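Local coordinates for TIGR00725 family protein (Thermotoga maritima, PDB 1RCU) that is of unknown function but, as a SLOG-family protein with a Rossmann-like fold, probably binds a nucleotide or nucleotide-derived ligand, at residues 147-152 with 176-181; 27-32 with 129-134; 46-51 with 73-78. One frame throughout, in Å; residues are numbered along the deposited sequence.

How the interactions relate
All three interactions build one Rossmann-like domain around a parallel sheet. Interaction 1 pairs two strands at the edge of the sheet formed by strand 176-179. Interactions 2 and 3 lie on opposite faces of it, about 16 Å apart between centres, and are joined through strand 25-30. V29 turns to helix 129-140, while V28 turns the other way, its CG2 lying 3.6 Å from CG1 of V73 in interaction 3. Interactions 1 and 2 have centres about 13 Å apart and meet where Y31 OH lies 3.8 Å from C of G152. The end of strand 25-30 and the glycine-rich starts of helices 129-140 and 68-79 probably frame the ligand pocket, as in SLOG relatives.

Interaction 1: 147-152 with 176-181; sequences LLRGTG and IHQAWT
L147 and L148 pair in parallel with Q178 and A179, joining strands 145-148 and 176-179 of the Rossmann-like sheet. L147 N donates to H177 O at 2.8 Å, almost straight at the hydrogen (174°). A179 N returns a bond to L147 O at 2.9 Å, and R149 N then donates to A179 O. The two strands belong to one beta-alpha-beta unit, with helix 153-157 between them. On one face of the sheet, L147 CG packs on I176 CG2 at 3.7 Å. On the other, L148 CD1 reaches past A179 CB to T181 O.

At the strand end, L148 opens a type II turn that closes at T151. T151 OG1 donates to L148 O and also bonds N of G126. R149 curls back because its chain bends at chi2 and chi3. NE donates to Q178 OE1 at 2.6 Å, with guanidinium and amide planes 14° apart. NH1 forms a salt bridge to D156, so a second residue fixes the rotation of the guanidinium. CZ2 of W180 lies over one guanidinium face, offset toward its rim, with the ring tilted against it. Lower on the chain, R149 CB sits 3.3 Å from the centroid of the W180 six-membered ring, directly over its face.

Interaction 2: 27-32 with 129-134; sequences VVVGYS and IGTAIE
The carboxylate of E134 lies against V29, and its OE2 is hydrogen-bonded to OG of S112 on helix 108-116. That bond ties one oxygen to a neighbouring helix. The other oxygen, OE1, faces the valine, 3.1 Å from V29 CB and 3.2 Å from V29 CG1. This is a van der Waals approach, for V29 offers it no polar partner. E134 reaches the strand with its chain extended beyond CG (chi2 170°). The two side chains run antiparallel, alongside each other.

One turn earlier, T131 meets the same valine. Its CG2 packs 3.7 Å from V29 CG2. V29 thus offers one methyl mainly to T131 and the other to E134. The torsion of T131 sets OG1 beside its own backbone N (chi1 -60°), and this hydroxyl lies 3.2 Å from G30 O. The angle is too poor for a hydrogen bond. With an alanine in place of V29, both methyls would be missing, which would probably leave a gap beside T131 CG2 and take away the CG1 contact of E134 OE1.

The axes of strand segment 27-30 and helix segment 129-134 approach to 7.7 Å, their directions 143° apart. G30 is the nearest residue to T131, at 5.5 Å between CA atoms. D169 of a second subunit accepts a bond from I129 N. The helix after strand 121-125 packs its first turns on the C-terminal end of adjacent strand 25-30, as in Rossmann-like folds. Its GTAIE sequence is consistent with the GTxxE end of the glycine-rich motif of LOG-type relatives, where it lines the ligand site; the role here is inferred.

Interaction 3: 46-51 with 73-78; sequences ICLELG and VSQGVR
V73 opens the contact by pointing CG2 at the helix 44-56 backbone, 3.5 Å from C47 O. The same methyl touches C47 CB and, at 4.1 Å, L50 CD2. V73 CG1 is anti to the backbone N (chi1 158°), which leaves CG2 beside that N and facing helix 44-56. V73 CA also makes a CA-H...O contact with C47 O, and V73 O receives one from G51 CA at 3.5 Å. Q75 comes next. Its NE2 lies 3.5 Å from L48 CD2, and that amide nitrogen is hydrogen-bonded to E79 one turn on.

G76 faces G51, with their CA atoms 4.2 Å apart. A side chain at either position would run into the opposite backbone: a CB on G51 would clash with V73 O, and one on G76 with L48 O. The glycine pair lets the axes of the two segments come to 6.8 Å at a crossing angle of -41°. Helices 44-56 and 68-79 follow consecutive strands of the Rossmann-like beta-alpha-beta succession and cover the same face of the sheet. V77 continues the backbone contact. Its CA makes a CA-H...O contact with G51 O at 3.4 Å, and CG2 lies 3.3 Å from that oxygen. V77 also packs on V84 of strand 84-88.

Interaction 1: 147-152 with 176-181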
ATOM      1  N   LEU A 147      21.599 -15.686   6.747  1.00 20.82           N
ATOM      2  CA  LEU A 147      21.620 -16.356   5.449  1.00 20.50           C
ATOM      3  C   LEU A 147      21.982 -17.801   5.719  1.00 21.83           C
ATOM      4  O   LEU A 147      22.958 -18.081   6.428  1.00 21.05           O
ATOM      5  CB  LEU A 147      22.689 -15.742   4.520  1.00 20.85           C
ATOM      6  CG  LEU A 147      22.774 -14.220   4.291  1.00 22.09           C
ATOM      7  CD1 LEU A 147      23.980 -13.876   3.414  1.00 19.03           C
ATOM      8  CD2 LEU A 147      21.493 -13.709   3.632  1.00 23.01           C
ATOM      9  N   LEU A 148      21.192 -18.724   5.185  1.00 22.12           N
ATOM     10  CA  LEU A 148      21.489 -20.137   5.373  1.00 22.70           C
ATOM     11  C   LEU A 148      22.278 -20.505   4.118  1.00 22.49           C
ATOM     12  O   LEU A 148      21.707 -20.818   3.079  1.00 21.65           O
ATOM     13  CB  LEU A 148      20.189 -20.942   5.479  1.00 24.32           C
ATOM     14  CG  LEU A 148      20.327 -22.353   6.054  1.00 28.11           C
ATOM     15  CD1 LEU A 148      21.066 -22.335   7.405  1.00 28.74           C
ATOM     16  CD2 LEU A 148      18.950 -22.945   6.219  1.00 28.63           C
ATOM     17  N   ARG A 149      23.596 -20.418   4.227  1.00 22.16           N
ATOM     18  CA  ARG A 149      24.506 -20.685   3.117  1.00 24.76           C
ATOM     19  C   ARG A 149      24.466 -22.092   2.545  1.00 24.20           C
ATOM     20  O   ARG A 149      24.035 -23.037   3.199  1.00 23.81           O
ATOM     21  CB  ARG A 149      25.929 -20.349   3.560  1.00 24.95           C
ATOM     22  CG  ARG A 149      25.994 -19.003   4.219  1.00 26.65           C
ATOM     23  CD  ARG A 149      25.695 -17.898   3.240  1.00 27.54           C
ATOM     24  NE  ARG A 149      26.958 -17.327   2.806  1.00 35.20           N
ATOM     25  CZ  ARG A 149      27.694 -17.808   1.816  1.00 33.79           C
ATOM     26  NH1 ARG A 149      27.293 -18.864   1.128  1.00 31.48           N
ATOM     27  NH2 ARG A 149      28.852 -17.249   1.565  1.00 35.54           N
ATOM     28  N   GLY A 150      24.938 -22.214   1.310  1.00 24.01           N
ATOM     29  CA  GLY A 150      24.962 -23.504   0.658  1.00 23.28           C
ATOM     30  C   GLY A 150      23.643 -23.806  -0.011  1.00 24.08           C
ATOM     31  O   GLY A 150      23.546 -24.747  -0.785  1.00 25.74           O
ATOM     32  N   THR A 151      22.627 -22.994   0.258  1.00 24.52           N
ATOM     33  CA  THR A 151      21.300 -23.207  -0.312  1.00 22.12           C
ATOM     34  C   THR A 151      21.108 -22.505  -1.655  1.00 23.12           C
ATOM     35  O   THR A 151      20.009 -22.500  -2.216  1.00 22.40           O
ATOM     36  CB  THR A 151      20.208 -22.729   0.661  1.00 22.39           C
ATOM     37  OG1 THR A 151      20.332 -21.313   0.872  1.00 24.59           O
ATOM     38  CG2 THR A 151      20.341 -23.461   1.997  1.00 19.72           C
ATOM     39  N   GLY A 152      22.181 -21.899  -2.154  1.00 22.81           N
ATOM     40  CA  GLY A 152      22.136 -21.228  -3.441  1.00 21.42           C
ATOM     41  C   GLY A 152      21.268 -19.985  -3.602  1.00 23.86           C
ATOM     42  O   GLY A 152      20.821 -19.377  -2.617  1.00 22.44           O
ATOM     43  N   ILE A 176      24.327  -8.759   8.809  1.00 25.70           N
ATOM     44  CA  ILE A 176      23.796  -9.864   8.037  1.00 25.26           C
ATOM     45  C   ILE A 176      24.579 -11.095   8.472  1.00 26.63           C
ATOM     46  O   ILE A 176      25.739 -11.259   8.108  1.00 28.55           O
ATOM     47  CB  ILE A 176      24.023  -9.672   6.538  1.00 25.13           C
ATOM     48  CG1 ILE A 176      23.368  -8.375   6.059  1.00 24.74           C
ATOM     49  CG2 ILE A 176      23.470 -10.870   5.782  1.00 23.89           C
ATOM     50  CD1 ILE A 176      21.867  -8.328   6.246  1.00 23.04           C
ATOM     51  N   HIS A 177      23.955 -11.955   9.265  1.00 26.74           N
ATOM     52  CA  HIS A 177      24.633 -13.160   9.722  1.00 24.16           C
ATOM     53  C   HIS A 177      24.628 -14.263   8.656  1.00 23.88           C
ATOM     54  O   HIS A 177      23.796 -14.279   7.734  1.00 22.56           O
ATOM     55  CB  HIS A 177      23.969 -13.682  11.002  1.00 24.30           C
ATOM     56  CG  HIS A 177      23.924 -12.673  12.108  1.00 24.46           C
ATOM     57  ND1 HIS A 177      23.049 -11.610  12.112  1.00 24.82           N
ATOM     58  CD2 HIS A 177      24.672 -12.551  13.230  1.00 23.39           C
ATOM     59  CE1 HIS A 177      23.260 -10.875  13.190  1.00 25.41           C
ATOM     60  NE2 HIS A 177      24.239 -11.427  13.883  1.00 24.10           N
ATOM     61  N   GLN A 178      25.568 -15.191   8.801  1.00 24.46           N
ATOM     62  CA  GLN A 178      25.707 -16.334   7.905  1.00 23.67           C
ATOM     63  C   GLN A 178      25.780 -17.607   8.752  1.00 24.24           C
ATOM     64  O   GLN A 178      26.414 -17.628   9.811  1.00 24.66           O
ATOM     65  CB  GLN A 178      26.988 -16.216   7.075  1.00 23.67           C
ATOM     66  CG  GLN A 178      26.951 -15.088   6.084  1.00 24.88           C
ATOM     67  CD  GLN A 178      28.193 -15.031   5.213  1.00 25.86           C
ATOM     68  OE1 GLN A 178      28.488 -15.968   4.461  1.00 27.03           O
ATOM     69  NE2 GLN A 178      28.917 -13.921   5.287  1.00 22.84           N
ATOM     70  N   ALA A 179      25.118 -18.661   8.285  1.00 24.38           N
ATOM     71  CA  ALA A 179      25.111 -19.957   8.957  1.00 25.52           C
ATOM     72  C   ALA A 179      25.133 -21.028   7.879  1.00 26.27           C
ATOM     73  O   ALA A 179      24.549 -20.851   6.815  1.00 27.15           O
ATOM     74  CB  ALA A 179      23.847 -20.098   9.828  1.00 25.17           C
ATOM     75  N   TRP A 180      25.811 -22.137   8.141  1.00 28.09           N
ATOM     76  CA  TRP A 180      25.878 -23.206   7.151  1.00 28.86           C
ATOM     77  C   TRP A 180      25.082 -24.412   7.579  1.00 29.19           C
ATOM     78  O   TRP A 180      25.163 -25.467   6.965  1.00 31.22           O
ATOM     79  CB  TRP A 180      27.326 -23.623   6.912  1.00 28.10           C
ATOM     80  CG  TRP A 180      28.116 -22.548   6.268  1.00 29.82           C
ATOM     81  CD1 TRP A 180      28.690 -21.460   6.876  1.00 29.41           C
ATOM     82  CD2 TRP A 180      28.375 -22.413   4.875  1.00 29.31           C
ATOM     83  NE1 TRP A 180      29.292 -20.653   5.933  1.00 31.66           N
ATOM     84  CE2 TRP A 180      29.111 -21.221   4.697  1.00 30.34           C
ATOM     85  CE3 TRP A 180      28.050 -23.184   3.750  1.00 33.34           C
ATOM     86  CZ2 TRP A 180      29.532 -20.788   3.440  1.00 33.19           C
ATOM     87  CZ3 TRP A 180      28.470 -22.750   2.486  1.00 34.20           C
ATOM     88  CH2 TRP A 180      29.201 -21.564   2.345  1.00 33.85           C
ATOM     89  N   THR A 181      24.279 -24.251   8.617  1.00 29.68           N
ATOM     90  CA  THR A 181      23.512 -25.367   9.133  1.00 29.82           C
ATOM     91  C   THR A 181      22.289 -24.858   9.865  1.00 30.09           C
ATOM     92  O   THR A 181      22.321 -23.766  10.425  1.00 29.89           O
ATOM     93  CB  THR A 181      24.411 -26.182  10.081  1.00 30.58           C
ATOM     94  OG1 THR A 181      24.722 -27.432   9.467  1.00 32.26           O
ATOM     95  CG2 THR A 181      23.757 -26.416  11.406  1.00 30.75           C
TER

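Interaction 2: 27-32 with 129-134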
ATOM      1  N   VAL A  27      10.844 -14.603  10.428  1.00 23.88           N
ATOM      2  CA  VAL A  27      10.327 -14.593   9.078  1.00 22.97           C
ATOM      3  C   VAL A  27      11.316 -15.385   8.219  1.00 22.97           C
ATOM      4  O   VAL A  27      12.526 -15.182   8.327  1.00 22.62           O
ATOM      5  CB  VAL A  27      10.218 -13.120   8.568  1.00 22.52           C
ATOM      6  CG1 VAL A  27      10.182 -13.081   7.056  1.00 20.57           C
ATOM      7  CG2 VAL A  27       8.968 -12.444   9.154  1.00 20.81           C
ATOM      8  N   VAL A  28      10.813 -16.318   7.412  1.00 21.64           N
ATOM      9  CA  VAL A  28      11.689 -17.083   6.535  1.00 22.12           C
ATOM     10  C   VAL A  28      11.267 -16.805   5.101  1.00 20.57           C
ATOM     11  O   VAL A  28      10.076 -16.812   4.774  1.00 20.22           O
ATOM     12  CB  VAL A  28      11.666 -18.634   6.826  1.00 23.71           C
ATOM     13  CG1 VAL A  28      11.864 -18.894   8.319  1.00 23.03           C
ATOM     14  CG2 VAL A  28      10.376 -19.250   6.344  1.00 27.94           C
ATOM     15  N   VAL A  29      12.255 -16.528   4.257  1.00 19.53           N
ATOM     16  CA  VAL A  29      12.025 -16.232   2.851  1.00 18.01           C
ATOM     17  C   VAL A  29      12.879 -17.161   1.982  1.00 19.45           C
ATOM     18  O   VAL A  29      13.904 -17.671   2.425  1.00 19.56           O
ATOM     19  CB  VAL A  29      12.374 -14.747   2.537  1.00 14.34           C
ATOM     20  CG1 VAL A  29      11.541 -13.822   3.407  1.00 10.61           C
ATOM     21  CG2 VAL A  29      13.839 -14.497   2.773  1.00  8.87           C
ATOM     22  N   GLY A  30      12.452 -17.370   0.743  1.00 21.27           N
ATOM     23  CA  GLY A  30      13.192 -18.236  -0.161  1.00 24.12           C
ATOM     24  C   GLY A  30      12.475 -18.485  -1.473  1.00 24.20           C
ATOM     25  O   GLY A  30      11.448 -17.881  -1.739  1.00 23.97           O
ATOM     26  N   TYR A  31      13.018 -19.383  -2.291  1.00 26.91           N
ATOM     27  CA  TYR A  31      12.436 -19.710  -3.598  1.00 26.51           C
ATOM     28  C   TYR A  31      10.957 -19.997  -3.539  1.00 26.88           C
ATOM     29  O   TYR A  31      10.458 -20.508  -2.536  1.00 28.45           O
ATOM     30  CB  TYR A  31      13.066 -20.968  -4.187  1.00 22.69           C
ATOM     31  CG  TYR A  31      14.515 -20.916  -4.582  1.00 22.56           C
ATOM     32  CD1 TYR A  31      14.959 -20.136  -5.663  1.00 22.41           C
ATOM     33  CD2 TYR A  31      15.426 -21.761  -3.959  1.00 22.29           C
ATOM     34  CE1 TYR A  31      16.290 -20.220  -6.109  1.00 23.19           C
ATOM     35  CE2 TYR A  31      16.740 -21.860  -4.396  1.00 22.58           C
ATOM     36  CZ  TYR A  31      17.169 -21.095  -5.460  1.00 23.16           C
ATOM     37  OH  TYR A  31      18.483 -21.224  -5.840  1.00 25.43           O
ATOM     38  N   SER A  32      10.257 -19.673  -4.619  1.00 27.50           N
ATOM     39  CA  SER A  32       8.845 -20.011  -4.723  1.00 29.28           C
ATOM     40  C   SER A  32       8.868 -21.041  -5.851  1.00 30.77           C
ATOM     41  O   SER A  32       9.941 -21.445  -6.280  1.00 29.69           O
ATOM     42  CB  SER A  32       7.982 -18.799  -5.093  1.00 27.38           C
ATOM     43  OG  SER A  32       8.383 -18.213  -6.328  1.00 27.28           O
ATOM     44  N   ILE A 129      14.779 -13.071  -7.343  1.00 16.44           N
ATOM     45  CA  ILE A 129      14.673 -11.643  -7.076  1.00 16.67           C
ATOM     46  C   ILE A 129      13.822 -11.255  -5.862  1.00 17.98           C
ATOM     47  O   ILE A 129      14.192 -10.369  -5.088  1.00 17.17           O
ATOM     48  CB  ILE A 129      14.214 -10.877  -8.338  1.00 14.03           C
ATOM     49  CG1 ILE A 129      14.593  -9.411  -8.186  1.00 12.62           C
ATOM     50  CG2 ILE A 129      12.730 -11.032  -8.566  1.00 13.66           C
ATOM     51  CD1 ILE A 129      16.107  -9.183  -8.177  1.00  9.38           C
ATOM     52  N   GLY A 130      12.701 -11.934  -5.675  1.00 17.10           N
ATOM     53  CA  GLY A 130      11.853 -11.622  -4.541  1.00 16.64           C
ATOM     54  C   GLY A 130      12.578 -11.730  -3.213  1.00 16.99           C
ATOM     55  O   GLY A 130      12.495 -10.851  -2.345  1.00 17.98           O
ATOM     56  N   THR A 131      13.299 -12.824  -3.054  1.00 17.50           N
ATOM     57  CA  THR A 131      14.030 -13.086  -1.829  1.00 17.66           C
ATOM     58  C   THR A 131      15.150 -12.055  -1.643  1.00 18.42           C
ATOM     59  O   THR A 131      15.507 -11.680  -0.513  1.00 18.21           O
ATOM     60  CB  THR A 131      14.593 -14.529  -1.862  1.00 18.33           C
ATOM     61  OG1 THR A 131      13.503 -15.456  -1.981  1.00 19.25           O
ATOM     62  CG2 THR A 131      15.378 -14.841  -0.594  1.00 18.67           C
ATOM     63  N   ALA A 132      15.690 -11.587  -2.762  1.00 17.91           N
ATOM     64  CA  ALA A 132      16.752 -10.598  -2.733  1.00 17.91           C
ATOM     65  C   ALA A 132      16.207  -9.270  -2.207  1.00 17.59           C
ATOM     66  O   ALA A 132      16.836  -8.608  -1.381  1.00 17.73           O
ATOM     67  CB  ALA A 132      17.325 -10.427  -4.129  1.00 17.85           C
ATOM     68  N   ILE A 133      15.030  -8.897  -2.695  1.00 17.20           N
ATOM     69  CA  ILE A 133      14.379  -7.662  -2.291  1.00 16.96           C
ATOM     70  C   ILE A 133      14.038  -7.729  -0.806  1.00 18.56           C
ATOM     71  O   ILE A 133      14.142  -6.725  -0.089  1.00 17.84           O
ATOM     72  CB  ILE A 133      13.085  -7.429  -3.110  1.00 15.74           C
ATOM     73  CG1 ILE A 133      13.445  -7.149  -4.568  1.00 14.95           C
ATOM     74  CG2 ILE A 133      12.279  -6.277  -2.514  1.00 14.10           C
ATOM     75  CD1 ILE A 133      12.253  -7.060  -5.490  1.00 15.13           C
ATOM     76  N   GLU A 134      13.631  -8.912  -0.353  1.00 18.14           N
ATOM     77  CA  GLU A 134      13.295  -9.110   1.051  1.00 18.63           C
ATOM     78  C   GLU A 134      14.521  -9.038   1.963  1.00 17.66           C
ATOM     79  O   GLU A 134      14.437  -8.496   3.061  1.00 18.21           O
ATOM     80  CB  GLU A 134      12.556 -10.447   1.234  1.00 17.69           C
ATOM     81  CG  GLU A 134      11.213 -10.417   0.529  1.00 21.17           C
ATOM     82  CD  GLU A 134      10.533 -11.757   0.453  1.00 22.91           C
ATOM     83  OE1 GLU A 134      11.232 -12.786   0.375  1.00 25.89           O
ATOM     84  OE2 GLU A 134       9.289 -11.779   0.453  1.00 25.09           O
TER

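Interaction 3: 46-51 with 73-78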
ATOM      1  N   ILE A  46      16.687 -29.443   4.372  1.00 37.18           N
ATOM      2  CA  ILE A  46      17.015 -28.250   5.142  1.00 37.39           C
ATOM      3  C   ILE A  46      15.761 -27.446   5.466  1.00 35.73           C
ATOM      4  O   ILE A  46      15.607 -26.972   6.589  1.00 35.86           O
ATOM      5  CB  ILE A  46      18.052 -27.314   4.443  1.00 37.60           C
ATOM      6  CG1 ILE A  46      17.941 -27.434   2.926  1.00 40.50           C
ATOM      7  CG2 ILE A  46      19.453 -27.602   4.967  1.00 36.69           C
ATOM      8  CD1 ILE A  46      19.242 -27.761   2.224  1.00 40.08           C
ATOM      9  N   CYS A  47      14.855 -27.316   4.500  1.00 33.09           N
ATOM     10  CA  CYS A  47      13.613 -26.577   4.733  1.00 32.34           C
ATOM     11  C   CYS A  47      12.767 -27.206   5.841  1.00 31.30           C
ATOM     12  O   CYS A  47      12.215 -26.493   6.683  1.00 29.35           O
ATOM     13  CB  CYS A  47      12.758 -26.480   3.457  1.00 28.87           C
ATOM     14  SG  CYS A  47      13.334 -25.279   2.248  1.00 26.90           S
ATOM     15  N   LEU A  48      12.660 -28.537   5.832  1.00 31.29           N
ATOM     16  CA  LEU A  48      11.880 -29.253   6.840  1.00 31.23           C
ATOM     17  C   LEU A  48      12.558 -29.179   8.190  1.00 30.63           C
ATOM     18  O   LEU A  48      11.877 -29.048   9.206  1.00 32.19           O
ATOM     19  CB  LEU A  48      11.704 -30.730   6.474  1.00 31.49           C
ATOM     20  CG  LEU A  48      10.732 -31.149   5.369  1.00 30.93           C
ATOM     21  CD1 LEU A  48      10.781 -32.671   5.209  1.00 30.97           C
ATOM     22  CD2 LEU A  48       9.326 -30.685   5.707  1.00 27.00           C
ATOM     23  N   GLU A  49      13.889 -29.278   8.215  1.00 30.41           N
ATOM     24  CA  GLU A  49      14.590 -29.206   9.489  1.00 29.78           C
ATOM     25  C   GLU A  49      14.411 -27.822  10.082  1.00 27.97           C
ATOM     26  O   GLU A  49      14.154 -27.695  11.268  1.00 27.40           O
ATOM     27  CB  GLU A  49      16.088 -29.493   9.369  1.00 31.29           C
ATOM     28  CG  GLU A  49      16.767 -29.579  10.755  1.00 34.03           C
ATOM     29  CD  GLU A  49      18.291 -29.600  10.700  1.00 36.56           C
ATOM     30  OE1 GLU A  49      18.851 -29.499   9.589  1.00 38.58           O
ATOM     31  OE2 GLU A  49      18.923 -29.704  11.775  1.00 36.14           O
ATOM     32  N   LEU A  50      14.532 -26.790   9.254  1.00 26.08           N
ATOM     33  CA  LEU A  50      14.388 -25.425   9.728  1.00 24.97           C
ATOM     34  C   LEU A  50      13.016 -25.205  10.347  1.00 26.67           C
ATOM     35  O   LEU A  50      12.903 -24.636  11.432  1.00 26.36           O
ATOM     36  CB  LEU A  50      14.612 -24.426   8.579  1.00 19.66           C
ATOM     37  CG  LEU A  50      14.347 -22.967   8.977  1.00 18.12           C
ATOM     38  CD1 LEU A  50      15.299 -22.567  10.085  1.00 13.87           C
ATOM     39  CD2 LEU A  50      14.517 -22.039   7.793  1.00 14.25           C
ATOM     40  N   GLY A  51      11.983 -25.672   9.651  1.00 27.32           N
ATOM     41  CA  GLY A  51      10.618 -25.517  10.121  1.00 27.97           C
ATOM     42  C   GLY A  51      10.327 -26.219  11.429  1.00 28.29           C
ATOM     43  O   GLY A  51       9.722 -25.644  12.339  1.00 28.44           O
ATOM     44  N   VAL A  73       8.916 -25.203   4.658  1.00 27.18           N
ATOM     45  CA  VAL A  73       9.205 -24.727   5.993  1.00 26.23           C
ATOM     46  C   VAL A  73       7.902 -24.795   6.792  1.00 27.47           C
ATOM     47  O   VAL A  73       7.901 -25.198   7.963  1.00 28.18           O
ATOM     48  CB  VAL A  73       9.760 -23.298   5.951  1.00 23.42           C
ATOM     49  CG1 VAL A  73       9.553 -22.613   7.280  1.00 22.69           C
ATOM     50  CG2 VAL A  73      11.253 -23.350   5.616  1.00 20.78           C
ATOM     51  N   SER A  74       6.791 -24.438   6.155  1.00 24.85           N
ATOM     52  CA  SER A  74       5.508 -24.483   6.830  1.00 24.55           C
ATOM     53  C   SER A  74       5.141 -25.917   7.226  1.00 25.60           C
ATOM     54  O   SER A  74       4.677 -26.169   8.331  1.00 25.69           O
ATOM     55  CB  SER A  74       4.449 -23.886   5.923  1.00 20.39           C
ATOM     56  OG  SER A  74       4.762 -22.541   5.627  1.00 16.04           O
ATOM     57  N   GLN A  75       5.347 -26.854   6.310  1.00 26.79           N
ATOM     58  CA  GLN A  75       5.051 -28.255   6.588  1.00 27.80           C
ATOM     59  C   GLN A  75       5.839 -28.664   7.829  1.00 26.74           C
ATOM     60  O   GLN A  75       5.321 -29.319   8.731  1.00 25.05           O
ATOM     61  CB  GLN A  75       5.471 -29.139   5.415  1.00 27.64           C
ATOM     62  CG  GLN A  75       5.073 -30.604   5.535  1.00 29.42           C
ATOM     63  CD  GLN A  75       5.707 -31.447   4.440  1.00 32.25           C
ATOM     64  OE1 GLN A  75       5.560 -31.145   3.251  1.00 32.66           O
ATOM     65  NE2 GLN A  75       6.414 -32.500   4.830  1.00 33.35           N
ATOM     66  N   GLY A  76       7.099 -28.255   7.867  1.00 26.84           N
ATOM     67  CA  GLY A  76       7.947 -28.589   8.993  1.00 26.87           C
ATOM     68  C   GLY A  76       7.456 -28.017  10.304  1.00 27.63           C
ATOM     69  O   GLY A  76       7.558 -28.666  11.347  1.00 27.41           O
ATOM     70  N   VAL A  77       6.917 -26.804  10.260  1.00 27.93           N
ATOM     71  CA  VAL A  77       6.427 -26.166  11.465  1.00 28.65           C
ATOM     72  C   VAL A  77       5.177 -26.884  11.956  1.00 30.66           C
ATOM     73  O   VAL A  77       5.052 -27.200  13.142  1.00 32.24           O
ATOM     74  CB  VAL A  77       6.097 -24.680  11.223  1.00 28.63           C
ATOM     75  CG1 VAL A  77       5.484 -24.088  12.475  1.00 27.43           C
ATOM     76  CG2 VAL A  77       7.352 -23.911  10.834  1.00 26.71           C
ATOM     77  N   ARG A  78       4.252 -27.153  11.042  1.00 30.77           N
ATOM     78  CA  ARG A  78       3.010 -27.831  11.408  1.00 31.73           C
ATOM     79  C   ARG A  78       3.283 -29.252  11.875  1.00 31.84           C
ATOM     80  O   ARG A  78       2.659 -29.748  12.814  1.00 30.13           O
ATOM     81  CB  ARG A  78       2.040 -27.861  10.239  1.00 30.81           C
ATOM     82  CG  ARG A  78       1.567 -26.494   9.838  1.00 34.88           C
ATOM     83  CD  ARG A  78       0.749 -25.818  10.919  1.00 37.47           C
ATOM     84  NE  ARG A  78      -0.662 -25.717  10.550  1.00 41.29           N
ATOM     85  CZ  ARG A  78      -1.594 -26.581  10.930  1.00 40.37           C
ATOM     86  NH1 ARG A  78      -2.854 -26.424  10.551  1.00 41.47           N
ATOM     87  NH2 ARG A  78      -1.262 -27.594  11.705  1.00 44.51           N
TER